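PDB 6HH2: Ras-related protein Rab-7L1 from Homo sapiens, which binds and hydrolyses GTP as a Rab-family switch in vesicle trafficking between endosomes, lysosomes and the Golgi, recruiting the kinase LRRK2 and stimulating its activity. Local coordinates for residues 89-94 and 125-130. The protein carries 4 engineered substitutions. Residues are numbered along the deposited sequence; the frame is centred on the assembly and turned at random. Where two conformers were deposited one is given.
Sequences IMFDVT and LLANKS. Engineered in segment 125-130: Ser-130 (natural residue Cys). With GDP (guanosine-5'-diphosphate), chain B.
Phe-91 and Ala-127 meet where two parallel strands of a Ras-type P-loop GTPase run side by side, joined through helix 96-112 in a beta-alpha-beta crossover. The strands' C-terminal ends and the loops after them carry part of the nucleotide site. Leu-126 N gives to Ile-89 O, Phe-91 N to Leu-126 O and Asn-128 N to Phe-91 O; past the strand end Val-93 N still reaches Asn-128 O at 3.0 Å.

On the face carrying Phe-91, chi1 of 76° puts CG between backbone N and carbonyl carbon, which swings the ring over the neighbouring strand. Ala-127 CA lies over one ring face, offset toward the rim, 3.9 Å from the centroid in a CH-pi contact, while Leu-125 CD1 sits at the ring edge, 3.7 Å from Phe-91 CD1. The Ala-127 methyl touches Phe-91 CZ on one flank and Val-93 CG1 on another, each 3.5 Å from its CB; helix 139-148 packs here through Ile-142.

The face carrying Met-90 and Leu-126 packs against helix 23-30; Asn-128, at its end, meets the guanine. In the conformer given, Met-90 runs alongside Asn-128. Asn-128 belongs to the NKxD motif: its ND2 lies 3.2 Å from GDP N7 and donates to Val-21 O, while OD1 accepts from Val-159 N and bonds Thr-157 OG1, fixing the amide's rotation. Lys-129, extended beyond CG, lays CG against the guanine face near C6 and CD against Asp-92 CG. An Asx turn positions that carboxylate, Thr-94 N meeting Asp-92 OD1 from above its plane. Lys-129 NZ bonds Ala-20 O and GDP O4', and makes a long salt bridge to Asp-92 OD2 at 3.7 Å, spanned by a water that donates to OD2 and accepts from NZ.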
loop_
_atom_site.group_PDB
_atom_site.type_symbol
_atom_site.label_atom_id
_atom_site.label_comp_id
_atom_site.label_asym_id
_atom_site.label_seq_id
_atom_site.Cartn_x
_atom_site.Cartn_y
_atom_site.Cartn_z
ATOM N N ILE A 89 -3.027 -2.727 -0.666
ATOM C CA ILE A 89 -4.109 -3.356 0.092
ATOM C C ILE A 89 -3.557 -4.600 0.761
ATOM O O ILE A 89 -3.119 -5.539 0.059
ATOM C CB ILE A 89 -5.321 -3.662 -0.788
ATOM C CG1 ILE A 89 -5.785 -2.353 -1.464
ATOM C CG2 ILE A 89 -6.432 -4.320 0.077
ATOM C CD1 ILE A 89 -7.099 -2.447 -2.247
ATOM N N MET A 90 -3.470 -4.592 2.080
ATOM C CA MET A 90 -2.819 -5.648 2.844
ATOM C C MET A 90 -3.827 -6.543 3.508
ATOM O O MET A 90 -4.861 -6.062 3.972
ATOM C CB MET A 90 -1.893 -5.077 3.926
ATOM C CG MET A 90 -0.810 -4.183 3.373
ATOM S SD MET A 90 0.362 -3.609 4.638
ATOM C CE MET A 90 0.611 -5.092 5.666
ATOM N N PHE A 91 -3.535 -7.832 3.513
ATOM C CA PHE A 91 -4.258 -8.790 4.317
ATOM C C PHE A 91 -3.281 -9.692 5.064
ATOM O O PHE A 91 -2.081 -9.730 4.786
ATOM C CB PHE A 91 -5.361 -9.527 3.528
ATOM C CG PHE A 91 -4.857 -10.581 2.598
ATOM C CD1 PHE A 91 -4.399 -10.240 1.305
ATOM C CD2 PHE A 91 -4.810 -11.925 3.021
ATOM C CE1 PHE A 91 -3.908 -11.235 0.457
ATOM C CE2 PHE A 91 -4.341 -12.927 2.166
ATOM C CZ PHE A 91 -3.916 -12.588 0.875
ATOM N N ASP A 92 -3.804 -10.407 6.053
ATOM C CA ASP A 92 -3.056 -11.403 6.817
ATOM C C ASP A 92 -3.394 -12.789 6.267
ATOM O O ASP A 92 -4.558 -13.211 6.316
ATOM C CB ASP A 92 -3.507 -11.228 8.278
ATOM C CG ASP A 92 -2.931 -12.269 9.255
ATOM O OD1 ASP A 92 -2.293 -13.259 8.849
ATOM O OD2 ASP A 92 -3.215 -12.091 10.473
ATOM N N VAL A 93 -2.377 -13.483 5.698
ATOM C CA VAL A 93 -2.629 -14.815 5.123
ATOM C C VAL A 93 -3.273 -15.825 6.064
ATOM O O VAL A 93 -3.884 -16.800 5.616
ATOM C CB VAL A 93 -1.365 -15.454 4.499
ATOM C CG1 VAL A 93 -0.924 -14.698 3.287
ATOM C CG2 VAL A 93 -0.236 -15.615 5.548
ATOM N N THR A 94 -3.163 -15.591 7.367
ATOM C CA THR A 94 -3.648 -16.495 8.377
ATOM C C THR A 94 -5.080 -16.157 8.809
ATOM O O THR A 94 -5.678 -16.919 9.578
ATOM C CB THR A 94 -2.588 -16.269 9.446
ATOM O OG1 THR A 94 -2.860 -15.157 10.292
ATOM C CG2 THR A 94 -1.215 -16.556 9.047
ATOM N N LEU A 125 -1.879 -5.959 -4.039
ATOM C CA LEU A 125 -2.379 -6.783 -2.947
ATOM C C LEU A 125 -1.204 -7.490 -2.259
ATOM O O LEU A 125 -0.460 -8.213 -2.928
ATOM C CB LEU A 125 -3.382 -7.771 -3.517
ATOM C CG LEU A 125 -4.012 -8.754 -2.507
ATOM C CD1 LEU A 125 -4.964 -8.013 -1.544
ATOM C CD2 LEU A 125 -4.816 -9.871 -3.262
ATOM N N LEU A 126 -1.012 -7.243 -0.955
ATOM C CA LEU A 126 0.064 -7.871 -0.199
ATOM C C LEU A 126 -0.511 -8.929 0.743
ATOM O O LEU A 126 -1.284 -8.602 1.664
ATOM C CB LEU A 126 0.874 -6.860 0.603
ATOM C CG LEU A 126 1.587 -5.767 -0.205
ATOM C CD1 LEU A 126 2.515 -5.035 0.724
ATOM C CD2 LEU A 126 2.427 -6.353 -1.338
ATOM N N ALA A 127 -0.121 -10.174 0.508
ATOM C CA ALA A 127 -0.472 -11.311 1.364
ATOM C C ALA A 127 0.593 -11.340 2.447
ATOM O O ALA A 127 1.631 -12.022 2.320
ATOM C CB ALA A 127 -0.461 -12.586 0.508
ATOM N N ASN A 128 0.324 -10.595 3.511
ATOM C CA ASN A 128 1.340 -10.379 4.545
ATOM C C ASN A 128 1.285 -11.474 5.609
ATOM O O ASN A 128 0.327 -12.243 5.696
ATOM C CB ASN A 128 1.208 -8.965 5.170
ATOM C CG ASN A 128 2.427 -8.602 6.010
ATOM O OD1 ASN A 128 3.554 -8.835 5.595
ATOM N ND2 ASN A 128 2.195 -8.047 7.213
ATOM N N LYS A 129 2.328 -11.498 6.454
ATOM C CA LYS A 129 2.550 -12.535 7.477
ATOM C C LYS A 129 2.799 -13.906 6.850
ATOM O O LYS A 129 2.426 -14.936 7.421
ATOM C CB LYS A 129 1.442 -12.596 8.547
ATOM C CG LYS A 129 1.015 -11.221 9.121
ATOM C CD LYS A 129 0.406 -11.404 10.490
ATOM C CE LYS A 129 -0.133 -10.049 10.920
ATOM N NZ LYS A 129 -0.706 -10.187 12.346
ATOM N N SER A 130 3.424 -13.920 5.656
ATOM C CA SER A 130 3.707 -15.168 4.953
ATOM C C SER A 130 4.581 -16.110 5.762
ATOM O O SER A 130 4.587 -17.309 5.478
ATOM C CB SER A 130 4.409 -14.850 3.615
ATOM O OG SER A 130 5.725 -14.331 3.859
HETATM P PB GDP B . -2.049 -2.771 11.608
HETATM O O1B GDP B . -2.488 -3.199 10.258
HETATM O O2B GDP B . -3.097 -2.903 12.662
HETATM O O3B GDP B . -1.369 -1.417 11.623
HETATM O O3A GDP B . -0.934 -3.901 12.026
HETATM P PA GDP B . 0.423 -3.710 12.837
HETATM O O1A GDP B . 1.523 -3.156 11.967
HETATM O O2A GDP B . 0.110 -2.961 14.125
HETATM O "O5'" GDP B . 0.809 -5.215 13.185
HETATM C "C5'" GDP B . -0.030 -6.029 13.991
HETATM C "C4'" GDP B . 0.800 -7.150 14.609
HETATM O "O4'" GDP B . 1.248 -8.032 13.527
HETATM C "C3'" GDP B . 2.066 -6.598 15.232
HETATM O "O3'" GDP B . 2.313 -7.417 16.387
HETATM C "C2'" GDP B . 3.131 -6.837 14.179
HETATM O "O2'" GDP B . 4.399 -7.027 14.791
HETATM C "C1'" GDP B . 2.641 -8.126 13.578
HETATM N N9 GDP B . 3.106 -8.301 12.198
HETATM C C8 GDP B . 3.105 -7.350 11.220
HETATM N N7 GDP B . 3.581 -7.880 10.047
HETATM C C5 GDP B . 3.867 -9.178 10.305
HETATM C C6 GDP B . 4.409 -10.296 9.537
HETATM O O6 GDP B . 4.746 -10.156 8.346
HETATM N N1 GDP B . 4.525 -11.462 10.184
HETATM C C2 GDP B . 4.229 -11.687 11.474
HETATM N N2 GDP B . 4.429 -12.933 12.057
HETATM N N3 GDP B . 3.761 -10.676 12.245
HETATM C C4 GDP B . 3.575 -9.459 11.689
HETATM O O HOH W 1 -2.165 -12.647 12.818
#